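Local coordinates for protein carboxynorspermidine decarboxylase (Campylobacter jejuni subsp. jejuni 81116, PDB 3N29) that catalyses the PLP-dependent decarboxylation of carboxynorspermidine, a reaction that yields norspermidine, and belongs to the beta/alpha-barrel-fold basic amino acid decarboxylases, at residues Lys41-Ala46 against Gly388-Asn393; Val282-Asp287 against Gly367-Phe372; Ala296-Ser301 against Asp353-Tyr358. All blocks are in the same frame, centred on the assembly; numbering follows the deposited sequence.

Interaction 1 (Lys41-Ala46 against Gly388-Asn393); sequences KIQTPA and GIRLPN
A bend at chi2 (-80°) in Gln43 and an extended start in Arg390, whose CG lies opposite the backbone N (chi1 -173°), bring amide and guanidinium close together. The two planes are nearly parallel. Gln43 NE2 is 2.9 Å from Arg390 NH1, but both are donors and make no hydrogen bond with each other. Acids of the second subunit probably hold the two donors together. There Asp124 forms a salt bridge with Arg390 NH1 and accepts a weak hydrogen bond from Gln43 NE2, while Glu125 pairs with Arg390 NH2. Pro45, after a cis peptide bond, meets Pro392 at an oblique angle, CG to CG at 3.8 Å. Just here the loops become strands 46-50 and 393-397, parallel neighbours in the mixed sheet of the beta domain. Asn393 N donates to Pro45 O at 3.1 Å. The same oxygen receives a CA-H contact from Pro392. Ala46 CA returns one to Asn393 O at 3.3 Å. The Asn393 amide stands at 62° to that of Gln43. Its OD1 accepts from Phe409 N, and its ND2 gives a hydrogen bond to a water that in turn donates to Gln43 O.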
ATOM      1  N   LYS A  41       0.374   7.263 -27.892  1.00 56.10           N
ATOM      2  CA  LYS A  41       0.109   8.691 -27.523  1.00 53.54           C
ATOM      3  C   LYS A  41      -0.250   8.916 -26.029  1.00 49.59           C
ATOM      4  O   LYS A  41      -0.412  10.064 -25.590  1.00 49.78           O
ATOM      5  CB  LYS A  41      -0.978   9.364 -28.430  1.00 54.40           C
ATOM      6  CG  LYS A  41      -0.508  10.567 -29.352  1.00 57.36           C
ATOM      7  CD  LYS A  41      -1.526  11.794 -29.295  1.00 60.38           C
ATOM      8  CE  LYS A  41      -1.289  12.945 -30.345  1.00 61.19           C
ATOM      9  NZ  LYS A  41      -2.565  13.785 -30.638  1.00 61.44           N
ATOM     10  N   ILE A  42      -0.343   7.841 -25.250  1.00 44.40           N
ATOM     11  CA  ILE A  42      -0.865   7.951 -23.887  1.00 40.15           C
ATOM     12  C   ILE A  42       0.061   8.636 -22.881  1.00 37.02           C
ATOM     13  O   ILE A  42       1.228   8.622 -23.024  1.00 36.20           O
ATOM     14  CB  ILE A  42      -1.362   6.604 -23.357  1.00 39.73           C
ATOM     15  CG1 ILE A  42      -0.235   5.618 -23.156  1.00 37.48           C
ATOM     16  CG2 ILE A  42      -2.396   5.980 -24.342  1.00 40.17           C
ATOM     17  CD1 ILE A  42      -0.577   4.580 -22.159  1.00 31.27           C
ATOM     18  N   GLN A  43      -0.525   9.325 -21.923  1.00 34.02           N
ATOM     19  CA  GLN A  43       0.192   9.792 -20.763  1.00 33.60           C
ATOM     20  C   GLN A  43       0.489   8.460 -20.018  1.00 29.89           C
ATOM     21  O   GLN A  43      -0.418   7.609 -19.862  1.00 25.75           O
ATOM     22  CB  GLN A  43      -0.741  10.667 -19.904  1.00 34.81           C
ATOM     23  CG  GLN A  43      -0.171  11.875 -19.029  1.00 41.92           C
ATOM     24  CD  GLN A  43       0.483  11.505 -17.667  1.00 46.97           C
ATOM     25  OE1 GLN A  43      -0.132  10.863 -16.767  1.00 47.66           O
ATOM     26  NE2 GLN A  43       1.739  11.986 -17.486  1.00 47.55           N
ATOM     27  N   THR A  44       1.715   8.305 -19.531  1.00 24.99           N
ATOM     28  CA  THR A  44       2.051   7.134 -18.694  1.00 23.98           C
ATOM     29  C   THR A  44       2.327   7.669 -17.329  1.00 21.62           C
ATOM     30  O   THR A  44       2.666   8.823 -17.191  1.00 22.20           O
ATOM     31  CB  THR A  44       3.296   6.354 -19.218  1.00 25.27           C
ATOM     32  OG1 THR A  44       4.368   7.295 -19.419  1.00 26.57           O
ATOM     33  CG2 THR A  44       2.942   5.625 -20.528  1.00 24.14           C
ATOM     34  N   PRO A  45       2.125   6.863 -16.302  1.00 20.37           N
ATOM     35  CA  PRO A  45       1.699   5.486 -16.435  1.00 18.13           C
ATOM     36  C   PRO A  45       0.206   5.314 -16.506  1.00 20.17           C
ATOM     37  O   PRO A  45      -0.574   6.281 -16.190  1.00 17.67           O
ATOM     38  CB  PRO A  45       2.237   4.833 -15.148  1.00 18.50           C
ATOM     39  CG  PRO A  45       2.182   5.980 -14.148  1.00 18.29           C
ATOM     40  CD  PRO A  45       2.493   7.208 -14.931  1.00 20.73           C
ATOM     41  N   ALA A  46      -0.225   4.122 -16.925  1.00 18.76           N
ATOM     42  CA  ALA A  46      -1.664   3.888 -17.035  1.00 18.83           C
ATOM     43  C   ALA A  46      -1.957   2.395 -16.839  1.00 17.10           C
ATOM     44  O   ALA A  46      -1.290   1.561 -17.406  1.00 19.86           O
ATOM     45  CB  ALA A  46      -2.236   4.398 -18.481  1.00 17.01           C
ATOM     46  N   GLY A 388       4.151  11.043  -3.130  1.00 10.74           N
ATOM     47  CA  GLY A 388       3.555  11.913  -4.081  1.00 11.35           C
ATOM     48  C   GLY A 388       3.732  11.476  -5.532  1.00 12.33           C
ATOM     49  O   GLY A 388       3.637  12.310  -6.433  1.00 11.94           O
ATOM     50  N   ILE A 389       3.953  10.177  -5.786  1.00 12.19           N
ATOM     51  CA  ILE A 389       4.092   9.709  -7.157  1.00 13.33           C
ATOM     52  C   ILE A 389       2.749   9.843  -7.834  1.00 12.31           C
ATOM     53  O   ILE A 389       1.750   9.434  -7.284  1.00 10.98           O
ATOM     54  CB  ILE A 389       4.616   8.265  -7.225  1.00 13.17           C
ATOM     55  CG1 ILE A 389       5.981   8.236  -6.546  1.00 17.25           C
ATOM     56  CG2 ILE A 389       4.874   7.809  -8.668  1.00 16.25           C
ATOM     57  CD1 ILE A 389       6.905   9.412  -6.955  1.00 18.23           C
ATOM     58  N   ARG A 390       2.778  10.339  -9.059  1.00 12.28           N
ATOM     59  CA  ARG A 390       1.600  10.437  -9.871  1.00 12.88           C
ATOM     60  C   ARG A 390       0.999   9.067 -10.106  1.00 12.70           C
ATOM     61  O   ARG A 390       1.651   8.173 -10.570  1.00  9.37           O
ATOM     62  CB  ARG A 390       1.946  11.099 -11.226  1.00 13.69           C
ATOM     63  CG  ARG A 390       0.734  11.414 -12.132  1.00 20.63           C
ATOM     64  CD  ARG A 390       1.123  12.388 -13.368  1.00 27.89           C
ATOM     65  NE  ARG A 390       2.465  13.036 -13.299  1.00 32.39           N
ATOM     66  CZ  ARG A 390       3.016  13.767 -14.303  1.00 36.10           C
ATOM     67  NH1 ARG A 390       2.320  13.981 -15.408  1.00 36.69           N
ATOM     68  NH2 ARG A 390       4.246  14.303 -14.214  1.00 31.27           N
ATOM     69  N   LEU A 391      -0.253   8.931  -9.782  1.00 11.48           N
ATOM     70  CA  LEU A 391      -0.981   7.663  -9.963  1.00 11.83           C
ATOM     71  C   LEU A 391      -1.114   7.296 -11.440  1.00 11.17           C
ATOM     72  O   LEU A 391      -1.298   8.187 -12.297  1.00 10.37           O
ATOM     73  CB  LEU A 391      -2.410   7.856  -9.426  1.00 12.20           C
ATOM     74  CG  LEU A 391      -2.529   7.837  -7.931  1.00 12.29           C
ATOM     75  CD1 LEU A 391      -3.865   8.496  -7.444  1.00 10.13           C
ATOM     76  CD2 LEU A 391      -2.433   6.385  -7.424  1.00 10.33           C
ATOM     77  N   PRO A 392      -1.130   5.997 -11.743  1.00 11.35           N
ATOM     78  CA  PRO A 392      -1.458   5.609 -13.139  1.00 10.57           C
ATOM     79  C   PRO A 392      -2.918   5.884 -13.370  1.00 10.94           C
ATOM     80  O   PRO A 392      -3.713   5.575 -12.489  1.00 10.48           O
ATOM     81  CB  PRO A 392      -1.156   4.095 -13.174  1.00 11.12           C
ATOM     82  CG  PRO A 392      -0.178   3.918 -11.957  1.00 11.67           C
ATOM     83  CD  PRO A 392      -0.804   4.820 -10.932  1.00  8.99           C
ATOM     84  N   ASN A 393      -3.249   6.415 -14.561  1.00  9.14           N
ATOM     85  CA  ASN A 393      -4.613   6.581 -14.966  1.00  9.42           C
ATOM     86  C   ASN A 393      -5.235   5.218 -15.256  1.00  8.36           C
ATOM     87  O   ASN A 393      -4.539   4.228 -15.463  1.00  8.25           O
ATOM     88  CB  ASN A 393      -4.721   7.493 -16.199  1.00  9.35           C
ATOM     89  CG  ASN A 393      -4.219   8.939 -15.936  1.00 11.86           C
ATOM     90  OD1 ASN A 393      -4.445   9.503 -14.870  1.00 12.14           O
ATOM     91  ND2 ASN A 393      -3.510   9.508 -16.921  1.00 12.13           N
TER
HETATM   92  O   HOH W   1      -3.135   7.996 -19.419  1.00 12.14           O

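Interaction 2 (Val282-Asp287 against Gly367-Phe372); sequences VASVVD and GDKIVF
Val285 and Ile370 make the closest apolar side-chain contact between these strands, with Val285 CG2 3.7 Å from Ile370 CG1. The valine methyl also lies near Ile370 CD1 and Asp368 O. Ile370 has CG1 opposite its own carbonyl carbon (chi1 -55°), which leaves CG2 for the ring of Phe372. That methyl sits over one face, 3.7 Å above the ring plane and offset toward the rim. Ala283 CB approaches the same ring differently, at the edge and near its plane. Leu298 of strand 294-298 packs against Val285, Ile370 and Phe372.

Ala283 and Ile370 share one face of the sheet; Val282, Ser284, Lys369 and Val371 point to the other. The Lys369 chain, bent at chi2 (-82°) and again at chi4, brings CD to 3.8 Å from Ser284 OG and close to Val282 CG1. Val282 and Val371 meet more loosely through their CG2 methyls. Beyond CD, Lys369 NZ donates to a water at 2.7 Å and to Glu40 O. This water also donates to Gly367 O and hydrogen-bonds to Ser284 OG, which has a further partner in Thr44 OG1.

On the far side of strand 279-290, Val286 and Asp287 both face Ile297 in a classic beta bulge. Toward 367-372, Val285 N donates to Asp368 O at 2.9 Å, and Val285 O accepts from Gly367 N at 2.8 Å. Ala283 and Ile370 form a hydrogen-bonded pair, with Ala283 N to Ile370 O at 2.9 Å and Ile370 N to Ala283 O at 2.8 Å. This is the antiparallel pairing of strands 279-290 and 369-372 in the mixed sheet of the beta domain, which accompanies the barrel in this decarboxylase family.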
ATOM      1  N   VAL A 282       1.213   0.199 -18.060  1.00  6.14           N
ATOM      2  CA  VAL A 282       2.088   0.712 -19.066  1.00  6.00           C
ATOM      3  C   VAL A 282       2.847   1.888 -18.532  1.00  4.68           C
ATOM      4  O   VAL A 282       2.230   2.801 -17.964  1.00  5.12           O
ATOM      5  CB  VAL A 282       1.296   1.129 -20.345  1.00  7.65           C
ATOM      6  CG1 VAL A 282       2.343   1.625 -21.386  1.00  5.49           C
ATOM      7  CG2 VAL A 282       0.481  -0.075 -20.818  1.00 13.17           C
ATOM      8  N   ALA A 283       4.161   1.885 -18.651  1.00  4.60           N
ATOM      9  CA  ALA A 283       4.997   2.930 -18.066  1.00  4.70           C
ATOM     10  C   ALA A 283       5.981   3.317 -19.124  1.00  5.47           C
ATOM     11  O   ALA A 283       6.139   2.591 -20.134  1.00  6.52           O
ATOM     12  CB  ALA A 283       5.728   2.337 -16.830  1.00  5.00           C
ATOM     13  N   SER A 284       6.630   4.447 -18.964  1.00  3.96           N
ATOM     14  CA  SER A 284       7.687   4.836 -19.857  1.00  5.22           C
ATOM     15  C   SER A 284       9.054   4.798 -19.167  1.00  4.54           C
ATOM     16  O   SER A 284       9.146   5.107 -17.974  1.00  3.75           O
ATOM     17  CB  SER A 284       7.441   6.321 -20.312  1.00  7.26           C
ATOM     18  OG  SER A 284       6.228   6.387 -21.114  1.00  8.76           O
ATOM     19  N   VAL A 285      10.074   4.498 -19.952  1.00  2.82           N
ATOM     20  CA  VAL A 285      11.474   4.805 -19.614  1.00  2.00           C
ATOM     21  C   VAL A 285      11.735   6.298 -19.587  1.00  2.00           C
ATOM     22  O   VAL A 285      11.752   6.933 -20.614  1.00  2.85           O
ATOM     23  CB  VAL A 285      12.454   4.040 -20.543  1.00  2.00           C
ATOM     24  CG1 VAL A 285      13.929   4.263 -20.099  1.00  3.32           C
ATOM     25  CG2 VAL A 285      12.035   2.500 -20.675  1.00  2.00           C
ATOM     26  N   VAL A 286      11.996   6.850 -18.406  1.00  2.00           N
ATOM     27  CA  VAL A 286      12.329   8.211 -18.233  1.00  2.04           C
ATOM     28  C   VAL A 286      13.827   8.467 -18.304  1.00  2.00           C
ATOM     29  O   VAL A 286      14.270   9.483 -18.812  1.00  2.00           O
ATOM     30  CB  VAL A 286      11.766   8.752 -16.915  1.00  2.00           C
ATOM     31  CG1 VAL A 286      12.102  10.268 -16.722  1.00  3.46           C
ATOM     32  CG2 VAL A 286      10.205   8.484 -16.903  1.00  2.00           C
ATOM     33  N   ASP A 287      14.609   7.556 -17.772  1.00  2.00           N
ATOM     34  CA  ASP A 287      16.068   7.678 -17.810  1.00  2.72           C
ATOM     35  C   ASP A 287      16.699   6.305 -17.827  1.00  2.00           C
ATOM     36  O   ASP A 287      16.092   5.373 -17.405  1.00  2.32           O
ATOM     37  CB  ASP A 287      16.570   8.469 -16.607  1.00  2.99           C
ATOM     38  CG  ASP A 287      17.984   9.123 -16.819  1.00  7.08           C
ATOM     39  OD1 ASP A 287      18.468   9.215 -17.951  1.00  7.33           O
ATOM     40  OD2 ASP A 287      18.558   9.511 -15.820  1.00  8.11           O
ATOM     41  N   GLY A 367      11.920   6.956 -23.455  1.00 14.11           N
ATOM     42  CA  GLY A 367      10.666   7.160 -24.124  1.00 15.30           C
ATOM     43  C   GLY A 367      10.000   5.849 -24.489  1.00 16.49           C
ATOM     44  O   GLY A 367       8.784   5.813 -24.723  1.00 16.19           O
ATOM     45  N   ASP A 368      10.768   4.770 -24.540  1.00 15.95           N
ATOM     46  CA  ASP A 368      10.154   3.466 -24.739  1.00 16.08           C
ATOM     47  C   ASP A 368       9.087   3.114 -23.679  1.00 16.55           C
ATOM     48  O   ASP A 368       9.141   3.537 -22.521  1.00 14.18           O
ATOM     49  CB  ASP A 368      11.182   2.354 -24.779  1.00 16.18           C
ATOM     50  CG  ASP A 368      12.022   2.343 -26.028  1.00 19.35           C
ATOM     51  OD1 ASP A 368      11.757   3.119 -26.962  1.00 17.98           O
ATOM     52  OD2 ASP A 368      13.028   1.589 -26.012  1.00 17.03           O
ATOM     53  N   LYS A 369       8.094   2.333 -24.100  1.00 15.30           N
ATOM     54  CA  LYS A 369       7.019   1.931 -23.209  1.00 17.42           C
ATOM     55  C   LYS A 369       7.381   0.514 -22.703  1.00 17.70           C
ATOM     56  O   LYS A 369       7.724  -0.394 -23.531  1.00 17.01           O
ATOM     57  CB  LYS A 369       5.707   1.878 -23.947  1.00 18.61           C
ATOM     58  CG  LYS A 369       5.278   3.182 -24.618  1.00 22.23           C
ATOM     59  CD  LYS A 369       4.638   4.092 -23.632  1.00 24.82           C
ATOM     60  CE  LYS A 369       3.714   5.067 -24.267  1.00 25.51           C
ATOM     61  NZ  LYS A 369       4.437   5.986 -25.181  1.00 28.59           N
ATOM     62  N   ILE A 370       7.278   0.330 -21.385  1.00 14.54           N
ATOM     63  CA  ILE A 370       7.423  -0.975 -20.683  1.00 13.18           C
ATOM     64  C   ILE A 370       6.033  -1.410 -20.219  1.00 13.86           C
ATOM     65  O   ILE A 370       5.272  -0.623 -19.567  1.00 13.27           O
ATOM     66  CB  ILE A 370       8.291  -0.859 -19.500  1.00 15.95           C
ATOM     67  CG1 ILE A 370       9.664  -0.261 -19.894  1.00 17.75           C
ATOM     68  CG2 ILE A 370       8.332  -2.168 -18.722  1.00 11.45           C
ATOM     69  CD1 ILE A 370      10.544  -1.317 -20.681  1.00 18.44           C
ATOM     70  N   VAL A 371       5.635  -2.607 -20.624  1.00 13.31           N
ATOM     71  CA  VAL A 371       4.285  -3.108 -20.380  1.00 12.40           C
ATOM     72  C   VAL A 371       4.378  -4.246 -19.342  1.00 12.20           C
ATOM     73  O   VAL A 371       4.885  -5.367 -19.623  1.00 13.36           O
ATOM     74  CB  VAL A 371       3.628  -3.577 -21.705  1.00 12.84           C
ATOM     75  CG1 VAL A 371       2.197  -4.157 -21.479  1.00 11.97           C
ATOM     76  CG2 VAL A 371       3.640  -2.419 -22.708  1.00 10.86           C
ATOM     77  N   PHE A 372       3.958  -3.957 -18.126  1.00 11.63           N
ATOM     78  CA  PHE A 372       3.881  -4.945 -17.045  1.00 12.34           C
ATOM     79  C   PHE A 372       2.560  -5.734 -17.202  1.00 12.19           C
ATOM     80  O   PHE A 372       1.422  -5.178 -17.147  1.00 12.57           O
ATOM     81  CB  PHE A 372       3.966  -4.273 -15.669  1.00 12.26           C
ATOM     82  CG  PHE A 372       5.309  -3.673 -15.377  1.00 12.87           C
ATOM     83  CD1 PHE A 372       6.362  -4.479 -15.035  1.00 11.86           C
ATOM     84  CD2 PHE A 372       5.512  -2.340 -15.523  1.00 12.13           C
ATOM     85  CE1 PHE A 372       7.656  -3.880 -14.795  1.00 10.87           C
ATOM     86  CE2 PHE A 372       6.768  -1.743 -15.343  1.00 12.84           C
ATOM     87  CZ  PHE A 372       7.828  -2.530 -14.961  1.00  8.87           C
TER
HETATM   88  O   HOH W   2       6.648   6.968 -23.891  1.00 27.88           O

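Interaction 3 (Ala296-Ser301 against Asp353-Tyr358); sequences AILDTS and DVMGEY
Ser301 OG donates a hydrogen bond to Asp353 OD2 at 2.9 Å, and beside it the methyl of Met355 packs on Thr300. The contact lies in the beta domain, where the chain leaves strand 294-298 for helix 302-305 and faces the start of strand 354-360. Ser301 is the N-cap of that helix. Its hydroxyl meets the carboxylate from above, 37° out of the plane, and also hydrogen-bonds to Ala304 N. The helix N terminus would probably favour the negative charge of Asp353 nearby.

Met355 CE is 3.5 Å from Thr300 CG2, a tight fit for two carbons. The same methyl, Met355 CE, lies 4.4 Å from Leu298 CD1, and Ser301 C is also near. A bend at chi2 (68°) carries CE there. The threonine methyl lies between its backbone N and carbonyl carbon, while OG1 is turned opposite the N (chi1 -165°). This turns OG1 away from the methionine and lets it hydrogen-bond to His305 ND1.

Further out, Phe372 of strand 369-372 packs against Leu298, Thr300 and Met355. Thr348 OG1 hydrogen-bonds to Asp353 OD2. Arg180 of the second subunit packs on this aspartate, whose side chain is about 10 Å from a bound pyridoxal phosphate. Its remaining oxygen is also engaged: Asp353 OD1 hydrogen-bonds to Ser302 OG and lies 3.6 Å from Ser301 CA.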
ATOM      1  N   ALA A 296      17.070   1.012 -16.120  1.00  2.79           N
ATOM      2  CA  ALA A 296      16.049   1.859 -16.665  1.00  3.68           C
ATOM      3  C   ALA A 296      15.179   2.330 -15.523  1.00  3.29           C
ATOM      4  O   ALA A 296      14.684   1.555 -14.764  1.00  2.10           O
ATOM      5  CB  ALA A 296      15.238   1.118 -17.634  1.00  2.31           C
ATOM      6  N   ILE A 297      15.021   3.623 -15.417  1.00  2.00           N
ATOM      7  CA  ILE A 297      14.176   4.216 -14.393  1.00  2.00           C
ATOM      8  C   ILE A 297      12.856   4.601 -15.071  1.00  2.00           C
ATOM      9  O   ILE A 297      12.854   5.402 -16.004  1.00  2.00           O
ATOM     10  CB  ILE A 297      14.825   5.415 -13.834  1.00  2.00           C
ATOM     11  CG1 ILE A 297      16.202   5.013 -13.246  1.00  2.00           C
ATOM     12  CG2 ILE A 297      13.926   6.065 -12.774  1.00  2.23           C
ATOM     13  CD1 ILE A 297      17.011   6.171 -12.517  1.00  3.12           C
ATOM     14  N   LEU A 298      11.793   4.027 -14.597  1.00  2.00           N
ATOM     15  CA  LEU A 298      10.490   4.183 -15.199  1.00  2.12           C
ATOM     16  C   LEU A 298       9.649   5.212 -14.465  1.00  4.21           C
ATOM     17  O   LEU A 298       9.937   5.554 -13.287  1.00  5.06           O
ATOM     18  CB  LEU A 298       9.749   2.880 -15.226  1.00  3.00           C
ATOM     19  CG  LEU A 298      10.565   1.709 -15.708  1.00  2.00           C
ATOM     20  CD1 LEU A 298       9.704   0.465 -15.689  1.00  2.81           C
ATOM     21  CD2 LEU A 298      11.274   2.007 -17.062  1.00  4.18           C
ATOM     22  N   ASP A 299       8.489   5.574 -15.059  1.00  4.35           N
ATOM     23  CA  ASP A 299       7.536   6.479 -14.369  1.00  5.78           C
ATOM     24  C   ASP A 299       6.448   5.767 -13.583  1.00  6.64           C
ATOM     25  O   ASP A 299       5.280   6.215 -13.425  1.00  6.49           O
ATOM     26  CB  ASP A 299       6.975   7.542 -15.356  1.00  6.20           C
ATOM     27  CG  ASP A 299       6.171   6.945 -16.529  1.00  5.16           C
ATOM     28  OD1 ASP A 299       6.032   5.738 -16.596  1.00  4.26           O
ATOM     29  OD2 ASP A 299       5.689   7.744 -17.390  1.00  9.18           O
ATOM     30  N   THR A 300       6.799   4.616 -13.036  1.00  6.60           N
ATOM     31  CA  THR A 300       5.892   3.857 -12.244  1.00  5.57           C
ATOM     32  C   THR A 300       6.726   3.301 -11.087  1.00  7.70           C
ATOM     33  O   THR A 300       7.943   3.484 -11.042  1.00  7.04           O
ATOM     34  CB  THR A 300       5.157   2.737 -13.023  1.00  7.65           C
ATOM     35  OG1 THR A 300       4.059   2.280 -12.256  1.00  8.99           O
ATOM     36  CG2 THR A 300       6.043   1.469 -13.330  1.00  7.27           C
ATOM     37  N   SER A 301       6.037   2.780 -10.110  1.00  7.16           N
ATOM     38  CA  SER A 301       6.702   2.315  -8.860  1.00  9.23           C
ATOM     39  C   SER A 301       6.153   0.973  -8.455  1.00  9.30           C
ATOM     40  O   SER A 301       4.923   0.734  -8.429  1.00  9.28           O
ATOM     41  CB  SER A 301       6.538   3.335  -7.751  1.00  8.80           C
ATOM     42  OG  SER A 301       6.540   2.734  -6.476  1.00  8.02           O
ATOM     43  N   ASP A 353      12.998   0.171  -4.781  1.00 17.02           N
ATOM     44  CA  ASP A 353      11.924   0.287  -5.831  1.00 15.53           C
ATOM     45  C   ASP A 353      12.507  -0.213  -7.127  1.00 14.88           C
ATOM     46  O   ASP A 353      12.848   0.561  -8.007  1.00 12.16           O
ATOM     47  CB  ASP A 353      11.422   1.722  -5.966  1.00 15.90           C
ATOM     48  CG  ASP A 353      10.046   1.836  -6.710  1.00 17.39           C
ATOM     49  OD1 ASP A 353       9.632   0.829  -7.300  1.00 18.55           O
ATOM     50  OD2 ASP A 353       9.435   2.960  -6.731  1.00 17.19           O
ATOM     51  N   VAL A 354      12.573  -1.546  -7.218  1.00 13.75           N
ATOM     52  CA  VAL A 354      13.185  -2.283  -8.306  1.00 14.47           C
ATOM     53  C   VAL A 354      12.138  -3.375  -8.696  1.00 15.10           C
ATOM     54  O   VAL A 354      11.663  -4.150  -7.839  1.00 15.12           O
ATOM     55  CB  VAL A 354      14.514  -2.939  -7.827  1.00 14.62           C
ATOM     56  CG1 VAL A 354      15.062  -3.980  -8.837  1.00 15.70           C
ATOM     57  CG2 VAL A 354      15.537  -1.809  -7.446  1.00 15.40           C
ATOM     58  N   MET A 355      11.855  -3.496  -9.987  1.00 15.29           N
ATOM     59  CA  MET A 355      10.937  -4.534 -10.430  1.00 15.04           C
ATOM     60  C   MET A 355      11.612  -5.903 -10.650  1.00 15.58           C
ATOM     61  O   MET A 355      10.957  -6.949 -10.501  1.00 15.48           O
ATOM     62  CB  MET A 355      10.216  -4.113 -11.688  1.00 14.61           C
ATOM     63  CG  MET A 355       9.231  -2.949 -11.532  1.00 17.46           C
ATOM     64  SD  MET A 355      10.000  -1.234 -11.146  1.00 15.03           S
ATOM     65  CE  MET A 355       8.481  -0.150 -11.496  1.00 17.96           C
ATOM     66  N   GLY A 356      12.896  -5.887 -11.041  1.00 14.23           N
ATOM     67  CA  GLY A 356      13.657  -7.070 -11.372  1.00 14.07           C
ATOM     68  C   GLY A 356      14.608  -6.814 -12.525  1.00 14.32           C
ATOM     69  O   GLY A 356      14.729  -5.671 -12.993  1.00 14.10           O
ATOM     70  N   GLU A 357      15.345  -7.854 -12.968  1.00 13.74           N
ATOM     71  CA  GLU A 357      16.263  -7.755 -14.079  1.00 13.33           C
ATOM     72  C   GLU A 357      15.668  -8.545 -15.242  1.00 13.39           C
ATOM     73  O   GLU A 357      15.218  -9.675 -15.027  1.00 13.06           O
ATOM     74  CB  GLU A 357      17.613  -8.395 -13.714  1.00 13.86           C
ATOM     75  CG  GLU A 357      18.646  -8.096 -14.704  1.00 15.45           C
ATOM     76  CD  GLU A 357      19.973  -8.866 -14.454  1.00 22.22           C
ATOM     77  OE1 GLU A 357      20.826  -8.919 -15.402  1.00 24.50           O
ATOM     78  OE2 GLU A 357      20.114  -9.449 -13.353  1.00 25.61           O
ATOM     79  N   TYR A 358      15.571  -7.920 -16.413  1.00 12.45           N
ATOM     80  CA  TYR A 358      14.882  -8.514 -17.540  1.00 13.11           C
ATOM     81  C   TYR A 358      15.733  -8.427 -18.799  1.00 13.25           C
ATOM     82  O   TYR A 358      16.580  -7.501 -18.953  1.00 12.00           O
ATOM     83  CB  TYR A 358      13.566  -7.754 -17.807  1.00 12.53           C
ATOM     84  CG  TYR A 358      12.539  -7.700 -16.683  1.00 12.69           C
ATOM     85  CD1 TYR A 358      11.405  -8.481 -16.724  1.00 11.89           C
ATOM     86  CD2 TYR A 358      12.704  -6.845 -15.574  1.00 11.31           C
ATOM     87  CE1 TYR A 358      10.450  -8.419 -15.722  1.00 13.41           C
ATOM     88  CE2 TYR A 358      11.714  -6.784 -14.533  1.00 13.89           C
ATOM     89  CZ  TYR A 358      10.604  -7.574 -14.623  1.00 13.06           C
ATOM     90  OH  TYR A 358       9.634  -7.498 -13.645  1.00 13.80           O
TER

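From the N terminus, residues 41-46 lead into strand 46-50 and meet 388-393 far along the chain, so interaction 1 closes the longest loop, one that includes the eight-stranded barrel. Within it, interaction 2 joins 282-287 to 367-372. Interaction 3, between 296-301 and 353-358, lies within that loop in turn. The three nest and none cross. Strand 279-290 pairs with both 46-50 and 294-298, linking all three in one mixed sheet. Asp299 of interaction 3 reaches both other contacts: its OD2 bonds to Thr44 OG1, and its OD1 accepts from Ser284 N. All three touch the second subunit; interaction 1 joins the two ends of the chain in the beta domain.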